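Local structure of type II restriction enzyme AgeI (Thalassobius gelatinovorus, 5DWA) at residues Asp60-Asp65 and Ser239-Thr244; Asp142-Lys147 and Phe159-Gly164; Leu197-Phe202 and Leu209-Glu214. The protein recognises the double-stranded DNA sequence 5'-ACCGGT-3' and cleaves it after the first A, acting as a PD-(D/E)XK-type restriction endonuclease. One frame throughout, in Å; residues are numbered along the deposited sequence.

Contact 1 (Asp60-Asp65 and Ser239-Thr244); sequences DANPSD and SYNLRT
Asn62 meets Tyr240, Asn241 and Leu242 where the N-cap of helix 63-78 docks against the loop that follows strand 236-239. Its side chain is engaged from CB to tip. Asn62 CB lies against the isobutyl end of Leu242, whose CG also covers Pro63 CD. Asn62 CG is anti to the backbone N (chi1 -175°), which carries the amide beside the start of the helix and across to the loop. There Asn62 OD1 does two jobs: it caps the helix by accepting from Ser64 N at 3.0 Å, and from the opposite face of its plane it takes Leu242 N at 3.2 Å. Both donors stand above the carbonyl plane, one on each face. At the other branch Asn62 ND2 gives an almost perfectly straight bond to Asn241 OD1, 2.9 Å long and lying in the amide plane of Asn62. The two amides are turned 60° apart. Asn241 OD1 is itself shared, since Arg243 N comes to its other face and closes an Asx turn, within a type I beta turn from Asn241 to Thr244. These paired bonds fix the rotation of both amides. Ser64 packs its CB on Asn241 CB at 3.6 Å, while its hydroxyl is bonded to Leu197 O and Asn211 ND2. Beyond the amides, the extended Arg243 meets Asp65 end-on through both terminal nitrogens, and the carboxylate and guanidinium planes are 25° apart. Each carboxylate oxygen is met on its syn side, with Arg243 NH1 3.0 Å from Asp65 OD1 and Arg243 NH2 2.8 Å from Asp65 OD2.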
loop_
_atom_site.group_PDB
_atom_site.type_symbol
_atom_site.label_atom_id
_atom_site.label_comp_id
_atom_site.label_asym_id
_atom_site.label_seq_id
_atom_site.Cartn_x
_atom_site.Cartn_y
_atom_site.Cartn_z
ATOM N N ASP A 60 19.578 -24.479 -5.266
ATOM C CA ASP A 60 19.216 -24.993 -3.951
ATOM C C ASP A 60 19.032 -23.878 -2.934
ATOM O O ASP A 60 18.628 -24.122 -1.795
ATOM C CB ASP A 60 20.271 -25.982 -3.458
ATOM C CG ASP A 60 20.325 -27.234 -4.305
ATOM O OD1 ASP A 60 19.276 -27.618 -4.864
ATOM O OD2 ASP A 60 21.415 -27.832 -4.414
ATOM N N ALA A 61 19.329 -22.652 -3.348
ATOM C CA ALA A 61 19.185 -21.508 -2.467
ATOM C C ALA A 61 17.715 -21.147 -2.351
ATOM O O ALA A 61 16.913 -21.495 -3.223
ATOM C CB ALA A 61 19.990 -20.331 -2.978
ATOM N N ASN A 62 17.366 -20.461 -1.273
ATOM C CA ASN A 62 16.020 -19.950 -1.095
ATOM C C ASN A 62 15.799 -18.795 -2.075
ATOM O O ASN A 62 16.449 -17.755 -1.976
ATOM C CB ASN A 62 15.813 -19.510 0.362
ATOM C CG ASN A 62 14.387 -19.086 0.657
ATOM O OD1 ASN A 62 13.624 -18.744 -0.250
ATOM N ND2 ASN A 62 14.016 -19.112 1.935
ATOM N N PRO A 63 14.875 -18.977 -3.033
ATOM C CA PRO A 63 14.671 -17.937 -4.046
ATOM C C PRO A 63 14.322 -16.595 -3.412
ATOM O O PRO A 63 14.808 -15.547 -3.827
ATOM C CB PRO A 63 13.499 -18.481 -4.873
ATOM C CG PRO A 63 13.564 -19.969 -4.688
ATOM C CD PRO A 63 14.024 -20.155 -3.264
ATOM N N SER A 64 13.504 -16.640 -2.374
ATOM C CA SER A 64 13.112 -15.417 -1.684
ATOM C C SER A 64 14.329 -14.713 -1.075
ATOM O O SER A 64 14.397 -13.483 -1.072
ATOM C CB SER A 64 12.073 -15.725 -0.610
ATOM O OG SER A 64 11.527 -14.542 -0.064
ATOM N N ASP A 65 15.289 -15.495 -0.582
ATOM C CA ASP A 65 16.529 -14.933 -0.045
ATOM C C ASP A 65 17.408 -14.350 -1.149
ATOM O O ASP A 65 18.069 -13.337 -0.942
ATOM C CB ASP A 65 17.319 -15.991 0.740
ATOM C CG ASP A 65 16.759 -16.236 2.129
ATOM O OD1 ASP A 65 15.622 -15.810 2.411
ATOM O OD2 ASP A 65 17.462 -16.866 2.943
ATOM N N SER A 239 4.220 -20.073 -3.032
ATOM C CA SER A 239 5.279 -19.275 -2.443
ATOM C C SER A 239 6.629 -19.824 -2.847
ATOM O O SER A 239 6.816 -21.040 -2.934
ATOM C CB SER A 239 5.161 -19.251 -0.920
ATOM O OG SER A 239 6.304 -18.616 -0.362
ATOM N N TYR A 240 7.571 -18.920 -3.081
ATOM C CA TYR A 240 8.925 -19.320 -3.438
ATOM C C TYR A 240 9.892 -18.945 -2.330
ATOM O O TYR A 240 11.096 -18.815 -2.546
ATOM C CB TYR A 240 9.325 -18.699 -4.777
ATOM C CG TYR A 240 8.367 -19.119 -5.863
ATOM C CD1 TYR A 240 7.314 -18.292 -6.250
ATOM C CD2 TYR A 240 8.472 -20.373 -6.453
ATOM C CE1 TYR A 240 6.411 -18.695 -7.233
ATOM C CE2 TYR A 240 7.572 -20.782 -7.428
ATOM C CZ TYR A 240 6.548 -19.934 -7.812
ATOM O OH TYR A 240 5.644 -20.338 -8.773
ATOM N N ASN A 241 9.340 -18.768 -1.136
ATOM C CA ASN A 241 10.159 -18.714 0.064
ATOM C C ASN A 241 10.186 -20.109 0.654
ATOM O O ASN A 241 9.158 -20.591 1.122
ATOM C CB ASN A 241 9.592 -17.709 1.068
ATOM C CG ASN A 241 10.520 -17.462 2.243
ATOM O OD1 ASN A 241 11.321 -18.322 2.607
ATOM N ND2 ASN A 241 10.418 -16.278 2.842
ATOM N N LEU A 242 11.349 -20.762 0.637
ATOM C CA LEU A 242 11.440 -22.124 1.163
ATOM C C LEU A 242 11.056 -22.226 2.649
ATOM O O LEU A 242 10.788 -23.321 3.138
ATOM C CB LEU A 242 12.847 -22.682 0.954
ATOM C CG LEU A 242 13.316 -22.735 -0.501
ATOM C CD1 LEU A 242 14.699 -23.392 -0.605
ATOM C CD2 LEU A 242 12.290 -23.459 -1.367
ATOM N N ARG A 243 11.023 -21.094 3.358
ATOM C CA ARG A 243 10.601 -21.077 4.766
ATOM C C ARG A 243 9.093 -20.985 4.976
ATOM O O ARG A 243 8.611 -21.185 6.092
ATOM C CB ARG A 243 11.266 -19.918 5.508
ATOM C CG ARG A 243 12.763 -20.068 5.610
ATOM C CD ARG A 243 13.355 -19.067 6.584
ATOM N NE ARG A 243 14.791 -18.993 6.375
ATOM C CZ ARG A 243 15.356 -18.313 5.380
ATOM N NH1 ARG A 243 14.600 -17.630 4.521
ATOM N NH2 ARG A 243 16.671 -18.311 5.235
ATOM N N THR A 244 8.346 -20.681 3.916
ATOM C CA THR A 244 6.898 -20.655 4.009
ATOM C C THR A 244 6.402 -22.043 4.387
ATOM O O THR A 244 6.843 -23.037 3.810
ATOM C CB THR A 244 6.239 -20.227 2.675
ATOM O OG1 THR A 244 6.734 -18.940 2.277
ATOM C CG2 THR A 244 4.724 -20.178 2.817
#

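Contact 2 (Asp142-Lys147 and Phe159-Gly164); sequences DVMIEK and FGVVGG
Chi1 of -47° at Ile145 sets CG2 anti to the backbone N, and chi1 of -67° at Val162 tucks its CG2 between the backbone N and the carbonyl carbon; the two methyls then touch at 3.7 Å, the side chains crossing at about a right angle. The same Val162 methyl lies over Ile145 O, while its CG1 branch rests on Lys147 CB. This antiparallel hairpin is interrupted by a classic beta bulge: Val162 and Gly163 both face Ile145. Ile145 O takes a straight bond from Val162 N at 2.9 Å and a weak one from Gly163 N, and Ile145 N returns a bond to Gly163 O. Past the bulge, Lys147 and Gly160 form a hydrogen-bonded pair, joined by Lys147 N to Gly160 O at 2.9 Å and Gly160 N to Lys147 O at 3.1 Å. On the face carrying Met144, Glu146 and Val161, Glu146 lays its CB and carboxylate carbon against Phe159 CB. A touch of Met144 SD on Val161 CG2 is tentative, because Val161 has a second conformer. The Glu146 carboxylate is held by salt bridges to Arg129 and Arg114. In the mixed sheet the hairpin has strand 113-117 beside strand 143-148 and strand 191-196 beside strand 159-168, while helix 123-130 covers Met144 and Val161.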
loop_
_atom_site.group_PDB
_atom_site.type_symbol
_atom_site.label_atom_id
_atom_site.label_comp_id
_atom_site.label_asym_id
_atom_site.label_seq_id
_atom_site.Cartn_x
_atom_site.Cartn_y
_atom_site.Cartn_z
ATOM N N ASP A 142 -2.261 -9.138 -12.087
ATOM C CA ASP A 142 -0.980 -8.761 -12.684
ATOM C C ASP A 142 -0.600 -9.484 -13.971
ATOM O O ASP A 142 -0.089 -8.866 -14.897
ATOM C CB ASP A 142 0.117 -8.960 -11.635
ATOM C CG ASP A 142 -0.210 -8.255 -10.343
ATOM O OD1 ASP A 142 -0.530 -7.051 -10.403
ATOM O OD2 ASP A 142 -0.190 -8.905 -9.282
ATOM N N VAL A 143 -0.816 -10.787 -14.008
ATOM C CA VAL A 143 -0.386 -11.589 -15.144
ATOM C C VAL A 143 -1.581 -12.421 -15.609
ATOM O O VAL A 143 -2.249 -13.064 -14.801
ATOM C CB VAL A 143 0.807 -12.500 -14.773
ATOM C CG1 VAL A 143 1.242 -13.339 -15.958
ATOM C CG2 VAL A 143 1.983 -11.694 -14.185
ATOM N N MET A 144 -1.889 -12.403 -16.897
ATOM C CA MET A 144 -3.028 -13.198 -17.333
ATOM C C MET A 144 -2.571 -14.596 -17.736
ATOM O O MET A 144 -1.412 -14.800 -18.107
ATOM C CB MET A 144 -3.799 -12.491 -18.460
ATOM C CG MET A 144 -3.263 -12.639 -19.856
ATOM S SD MET A 144 -4.462 -12.014 -21.073
ATOM C CE MET A 144 -3.311 -11.483 -22.327
ATOM N N ILE A 145 -3.476 -15.559 -17.582
ATOM C CA ILE A 145 -3.228 -16.942 -17.964
ATOM C C ILE A 145 -4.161 -17.269 -19.112
ATOM O O ILE A 145 -5.363 -16.993 -19.020
ATOM C CB ILE A 145 -3.469 -17.933 -16.809
ATOM C CG1 ILE A 145 -2.803 -17.455 -15.512
ATOM C CG2 ILE A 145 -2.990 -19.334 -17.201
ATOM C CD1 ILE A 145 -3.275 -18.231 -14.285
ATOM N N GLU A 146 -3.600 -17.840 -20.177
ATOM C CA GLU A 146 -4.370 -18.220 -21.361
ATOM C C GLU A 146 -4.117 -19.670 -21.726
ATOM O O GLU A 146 -3.057 -20.220 -21.428
ATOM C CB GLU A 146 -4.018 -17.326 -22.545
ATOM C CG GLU A 146 -4.443 -15.879 -22.400
ATOM C CD GLU A 146 -3.959 -15.029 -23.554
ATOM O OE1 GLU A 146 -2.731 -14.967 -23.778
ATOM O OE2 GLU A 146 -4.806 -14.435 -24.254
ATOM N N LYS A 147 -5.089 -20.271 -22.403
ATOM C CA LYS A 147 -4.996 -21.655 -22.838
ATOM C C LYS A 147 -5.393 -21.736 -24.302
ATOM O O LYS A 147 -6.448 -21.241 -24.684
ATOM C CB LYS A 147 -5.898 -22.546 -21.985
ATOM C CG LYS A 147 -6.132 -23.946 -22.537
ATOM C CD LYS A 147 -4.993 -24.884 -22.195
ATOM C CE LYS A 147 -5.321 -26.314 -22.599
ATOM N NZ LYS A 147 -4.326 -27.274 -22.046
ATOM N N PHE A 159 -5.660 -18.487 -28.290
ATOM C CA PHE A 159 -5.459 -18.448 -26.841
ATOM C C PHE A 159 -6.590 -17.675 -26.164
ATOM O O PHE A 159 -6.745 -16.480 -26.399
ATOM C CB PHE A 159 -4.116 -17.815 -26.489
ATOM C CG PHE A 159 -2.934 -18.688 -26.784
ATOM C CD1 PHE A 159 -2.385 -19.488 -25.797
ATOM C CD2 PHE A 159 -2.364 -18.705 -28.049
ATOM C CE1 PHE A 159 -1.292 -20.288 -26.057
ATOM C CE2 PHE A 159 -1.267 -19.505 -28.318
ATOM C CZ PHE A 159 -0.729 -20.297 -27.316
ATOM N N GLY A 160 -7.361 -18.360 -25.323
ATOM C CA GLY A 160 -8.427 -17.728 -24.562
ATOM C C GLY A 160 -8.033 -17.583 -23.101
ATOM O O GLY A 160 -7.261 -18.389 -22.583
ATOM N N VAL A 161 -8.576 -16.567 -22.440
ATOM C CA VAL A 161 -8.223 -16.290 -21.047
ATOM C C VAL A 161 -8.903 -17.260 -20.086
ATOM O O VAL A 161 -10.105 -17.523 -20.197
ATOM C CB VAL A 161 -8.595 -14.855 -20.635
ATOM C CG1 VAL A 161 -7.962 -14.513 -19.285
ATOM C CG2 VAL A 161 -8.141 -13.872 -21.683
ATOM N N VAL A 162 -8.136 -17.782 -19.132
ATOM C CA VAL A 162 -8.658 -18.754 -18.180
ATOM C C VAL A 162 -8.459 -18.305 -16.736
ATOM O O VAL A 162 -8.959 -18.942 -15.807
ATOM C CB VAL A 162 -7.992 -20.128 -18.355
ATOM C CG1 VAL A 162 -8.379 -20.755 -19.690
ATOM C CG2 VAL A 162 -6.480 -19.995 -18.248
ATOM N N GLY A 163 -7.698 -17.229 -16.547
ATOM C CA GLY A 163 -7.515 -16.687 -15.217
ATOM C C GLY A 163 -6.377 -15.699 -15.122
ATOM O O GLY A 163 -5.915 -15.161 -16.123
ATOM N N GLY A 164 -5.933 -15.442 -13.898
ATOM C CA GLY A 164 -4.860 -14.494 -13.710
ATOM C C GLY A 164 -4.095 -14.761 -12.449
ATOM O O GLY A 164 -4.519 -15.517 -11.571
#

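Contact 3 (Leu197-Phe202 and Leu209-Glu214); sequences LDVKSF and LVNRGE. With nucleotides of chain C; nucleotides of chain D.
Asp198 reaches across to Glu214 with chi1 of -169°, its CG turned to the far side from its own nitrogen, which lays the carboxylate alongside Gly213. Asp198 OD1 accepts from Glu214 N at 2.8 Å on its syn side. Gly213, whose phi is positive, brings its CA to 3.4 Å from Asp198 OD1. Asp198 OD2 is bonded to Thr244 OG1, and a water links it to Arg212 O. Asn211 OD1 takes Lys200 N at 2.8 Å; the donor is tilted 20° from the carbonyl plane. The amide is fixed at its other end, where ND2 is bonded to Asp65 OD1 and Ser64 OG. The backbone makes an inverse gamma turn centred on Asn211, and Gly213 N then donates to a lone pair of Lys200 O. Together the two segments form the irregular, DNA-contacting loop region between strand 191-196 and helix 223-230 of this PD-(D/E)XK nuclease. Lys200 is bent at chi2 (62°) and otherwise extended: its CE sits over one face of the Phe202 ring toward the rim, and NZ bonds to O4 of DT9 of chain C at 2.8 Å. Glu214 has two conformers; in the one given, its CG packs on Lys200 CB and its OE1 is bonded to Ala172 N. The Phe202 ring makes no bond to the DNA but packs against its bases, bringing CE1 to O4 of the same thymine and CZ to within 3.6 Å of C5 of DC2 of chain D. On the backbone, Phe202 O accepts from Leu209 N at 2.8 Å.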
loop_
_atom_site.group_PDB
_atom_site.type_symbol
_atom_site.label_atom_id
_atom_site.label_comp_id
_atom_site.label_asym_id
_atom_site.label_seq_id
_atom_site.Cartn_x
_atom_site.Cartn_y
_atom_site.Cartn_z
ATOM N N LEU A 197 6.859 -14.262 -3.484
ATOM C CA LEU A 197 8.158 -14.601 -2.922
ATOM C C LEU A 197 8.086 -14.611 -1.397
ATOM O O LEU A 197 9.050 -15.023 -0.737
ATOM C CB LEU A 197 9.227 -13.617 -3.398
ATOM C CG LEU A 197 9.468 -13.645 -4.905
ATOM C CD1 LEU A 197 10.554 -12.662 -5.258
ATOM C CD2 LEU A 197 9.837 -15.047 -5.350
ATOM N N ASP A 198 6.958 -14.151 -0.853
ATOM C CA ASP A 198 6.717 -14.103 0.598
ATOM C C ASP A 198 7.940 -13.535 1.317
ATOM O O ASP A 198 8.460 -14.141 2.256
ATOM C CB ASP A 198 6.364 -15.496 1.139
ATOM C CG ASP A 198 5.846 -15.464 2.587
ATOM O OD1 ASP A 198 5.401 -14.395 3.056
ATOM O OD2 ASP A 198 5.869 -16.525 3.247
ATOM N N VAL A 199 8.413 -12.390 0.841
ATOM C CA VAL A 199 9.555 -11.727 1.459
ATOM C C VAL A 199 9.146 -10.965 2.711
ATOM O O VAL A 199 8.260 -10.106 2.660
ATOM C CB VAL A 199 10.235 -10.739 0.493
ATOM C CG1 VAL A 199 11.279 -9.880 1.241
ATOM C CG2 VAL A 199 10.884 -11.476 -0.662
ATOM N N LYS A 200 9.790 -11.282 3.829
ATOM C CA LYS A 200 9.758 -10.425 5.013
ATOM C C LYS A 200 10.850 -10.839 5.968
ATOM O O LYS A 200 10.835 -11.948 6.505
ATOM C CB LYS A 200 8.417 -10.467 5.748
ATOM C CG LYS A 200 8.360 -9.581 7.009
ATOM C CD LYS A 200 8.567 -8.095 6.688
ATOM C CE LYS A 200 8.355 -7.225 7.936
ATOM N NZ LYS A 200 8.489 -5.762 7.639
ATOM N N SER A 201 11.804 -9.945 6.179
ATOM C CA SER A 201 12.782 -10.120 7.245
ATOM C C SER A 201 12.770 -8.867 8.093
ATOM O O SER A 201 12.507 -7.775 7.593
ATOM C CB SER A 201 14.181 -10.388 6.692
ATOM O OG SER A 201 14.818 -9.181 6.315
ATOM N N PHE A 202 13.056 -9.025 9.379
ATOM C CA PHE A 202 13.099 -7.898 10.279
ATOM C C PHE A 202 14.571 -7.560 10.467
ATOM O O PHE A 202 15.333 -8.372 10.986
ATOM C CB PHE A 202 12.405 -8.222 11.602
ATOM C CG PHE A 202 10.918 -8.377 11.475
ATOM C CD1 PHE A 202 10.075 -7.316 11.755
ATOM C CD2 PHE A 202 10.358 -9.576 11.059
ATOM C CE1 PHE A 202 8.700 -7.448 11.645
ATOM C CE2 PHE A 202 8.983 -9.714 10.945
ATOM C CZ PHE A 202 8.157 -8.653 11.239
ATOM N N LEU A 209 17.036 -10.573 10.736
ATOM C CA LEU A 209 17.196 -10.594 9.272
ATOM C C LEU A 209 16.842 -11.913 8.584
ATOM O O LEU A 209 16.957 -12.017 7.368
ATOM C CB LEU A 209 18.628 -10.219 8.872
ATOM C CG LEU A 209 18.957 -8.730 8.758
ATOM C CD1 LEU A 209 20.468 -8.530 8.732
ATOM C CD2 LEU A 209 18.314 -8.108 7.519
ATOM N N VAL A 210 16.409 -12.912 9.339
ATOM C CA VAL A 210 16.008 -14.165 8.721
ATOM C C VAL A 210 14.667 -13.961 8.015
ATOM O O VAL A 210 13.705 -13.475 8.599
ATOM C CB VAL A 210 15.920 -15.308 9.751
ATOM C CG1 VAL A 210 15.531 -16.610 9.075
ATOM C CG2 VAL A 210 17.271 -15.467 10.453
ATOM N N ASN A 211 14.623 -14.339 6.746
ATOM C CA ASN A 211 13.486 -14.062 5.883
ATOM C C ASN A 211 12.382 -15.113 6.022
ATOM O O ASN A 211 12.263 -16.028 5.202
ATOM C CB ASN A 211 14.017 -13.953 4.456
ATOM C CG ASN A 211 12.933 -13.755 3.420
ATOM O OD1 ASN A 211 11.856 -13.237 3.707
ATOM N ND2 ASN A 211 13.231 -14.159 2.196
ATOM N N ARG A 212 11.576 -14.962 7.069
ATOM C CA ARG A 212 10.597 -15.974 7.431
ATOM C C ARG A 212 9.258 -15.783 6.730
ATOM O O ARG A 212 8.392 -16.648 6.802
ATOM C CB ARG A 212 10.389 -15.985 8.950
ATOM C CG ARG A 212 11.655 -16.322 9.704
ATOM C CD ARG A 212 11.400 -16.503 11.185
ATOM N NE ARG A 212 12.625 -16.939 11.847
ATOM C CZ ARG A 212 13.565 -16.111 12.293
ATOM N NH1 ARG A 212 13.409 -14.798 12.177
ATOM N NH2 ARG A 212 14.661 -16.592 12.865
ATOM N N GLY A 213 9.080 -14.648 6.062
ATOM C CA GLY A 213 7.809 -14.392 5.398
ATOM C C GLY A 213 6.681 -14.032 6.354
ATOM O O GLY A 213 6.904 -13.824 7.548
ATOM N N GLU A 214 5.459 -13.984 5.833
ATOM C CA GLU A 214 4.328 -13.442 6.577
ATOM C C GLU A 214 3.105 -14.351 6.580
ATOM O O GLU A 214 1.989 -13.886 6.805
ATOM C CB GLU A 214 3.947 -12.071 6.006
ATOM C CG GLU A 214 5.051 -11.044 6.142
ATOM C CD GLU A 214 4.735 -9.711 5.495
ATOM O OE1 GLU A 214 4.972 -9.560 4.277
ATOM O OE2 GLU A 214 4.270 -8.803 6.215
ATOM P P DT C 9 14.535 0.943 10.070
ATOM O OP1 DT C 9 15.418 2.117 10.189
ATOM O OP2 DT C 9 14.962 -0.378 10.591
ATOM O "O5'" DT C 9 13.132 1.325 10.707
ATOM C "C5'" DT C 9 12.435 2.439 10.217
ATOM C "C4'" DT C 9 11.023 2.429 10.740
ATOM O "O4'" DT C 9 10.361 1.240 10.300
ATOM C "C3'" DT C 9 10.890 2.427 12.264
ATOM O "O3'" DT C 9 10.338 3.665 12.652
ATOM C "C2'" DT C 9 9.953 1.228 12.568
ATOM C "C1'" DT C 9 9.342 0.951 11.209
ATOM N N1 DT C 9 8.943 -0.447 10.945
ATOM C C2 DT C 9 7.631 -0.720 10.671
ATOM O O2 DT C 9 6.754 0.125 10.718
ATOM N N3 DT C 9 7.377 -2.024 10.354
ATOM C C4 DT C 9 8.293 -3.056 10.259
ATOM O O4 DT C 9 7.969 -4.198 9.957
ATOM C C5 DT C 9 9.659 -2.697 10.545
ATOM C C7 DT C 9 10.742 -3.735 10.487
ATOM C C6 DT C 9 9.917 -1.422 10.853
ATOM P P DG C 8 13.357 -3.596 4.793
ATOM O OP1 DG C 8 14.508 -3.633 3.857
ATOM O OP2 DG C 8 12.889 -4.860 5.407
ATOM O "O5'" DG C 8 13.716 -2.546 5.921
ATOM C "C5'" DG C 8 14.119 -1.238 5.520
ATOM C "C4'" DG C 8 13.575 -0.186 6.466
ATOM O "O4'" DG C 8 12.130 -0.100 6.345
ATOM C "C3'" DG C 8 13.867 -0.434 7.926
ATOM O "O3'" DG C 8 14.181 0.815 8.509
ATOM C "C2'" DG C 8 12.549 -1.044 8.458
ATOM C "C1'" DG C 8 11.505 -0.350 7.607
ATOM N N9 DG C 8 10.317 -1.142 7.315
ATOM C C8 DG C 8 10.266 -2.460 6.929
ATOM N N7 DG C 8 9.046 -2.876 6.661
ATOM C C5 DG C 8 8.264 -1.743 6.832
ATOM C C6 DG C 8 6.874 -1.571 6.685
ATOM O O6 DG C 8 6.044 -2.406 6.322
ATOM N N1 DG C 8 6.473 -0.269 6.974
ATOM C C2 DG C 8 7.315 0.749 7.359
ATOM N N2 DG C 8 6.752 1.957 7.594
ATOM N N3 DG C 8 8.622 0.594 7.503
ATOM C C4 DG C 8 9.022 -0.671 7.232
ATOM P P DC D 2 4.232 -12.526 16.134
ATOM O OP1 DC D 2 3.527 -13.772 16.519
ATOM O OP2 DC D 2 5.628 -12.571 15.646
ATOM O "O5'" DC D 2 3.326 -11.783 15.041
ATOM C "C5'" DC D 2 1.915 -11.937 15.058
ATOM C "C4'" DC D 2 1.238 -10.822 14.286
ATOM O "O4'" DC D 2 1.851 -9.550 14.618
ATOM C "C3'" DC D 2 1.336 -10.904 12.771
ATOM O "O3'" DC D 2 0.327 -10.088 12.264
ATOM C "C2'" DC D 2 2.693 -10.252 12.540
ATOM C "C1'" DC D 2 2.554 -9.064 13.485
ATOM N N1 DC D 2 3.837 -8.461 13.951
ATOM C C2 DC D 2 3.799 -7.202 14.549
ATOM O O2 DC D 2 2.705 -6.635 14.671
ATOM N N3 DC D 2 4.955 -6.643 14.988
ATOM C C4 DC D 2 6.107 -7.294 14.838
ATOM N N4 DC D 2 7.222 -6.699 15.283
ATOM C C5 DC D 2 6.169 -8.585 14.228
ATOM C C6 DC D 2 5.019 -9.127 13.801
HETATM O O HOH W 1 5.810 -17.231 5.810
HETATM O O HOH W 2 5.441 -11.712 2.543
HETATM O O HOH W 3 13.608 -11.574 10.487
#

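How the contacts relate
Contacts 1 and 3 are neighbours, their centres about 10 Å apart, and they touch, joining the start of helix 63-78 to loops that follow the adjacent parallel strands 191-196 and 236-239. Contact 2 instead pairs two strands; it lies on the other side of the chain's centre, about 26 Å and 29 Å away between centres, and touches neither. Contacts 1 and 2 are both buried but differ in chemistry: contact 1 relies on shared amides and a salt bridge, whereas contact 2 is a backbone ladder within the sheet. Contact 3, partly buried, combines backbone and side-chain bonds with waters and DNA. Both contacts 2 and 3 are nested within the long chain loop closed by contact 1.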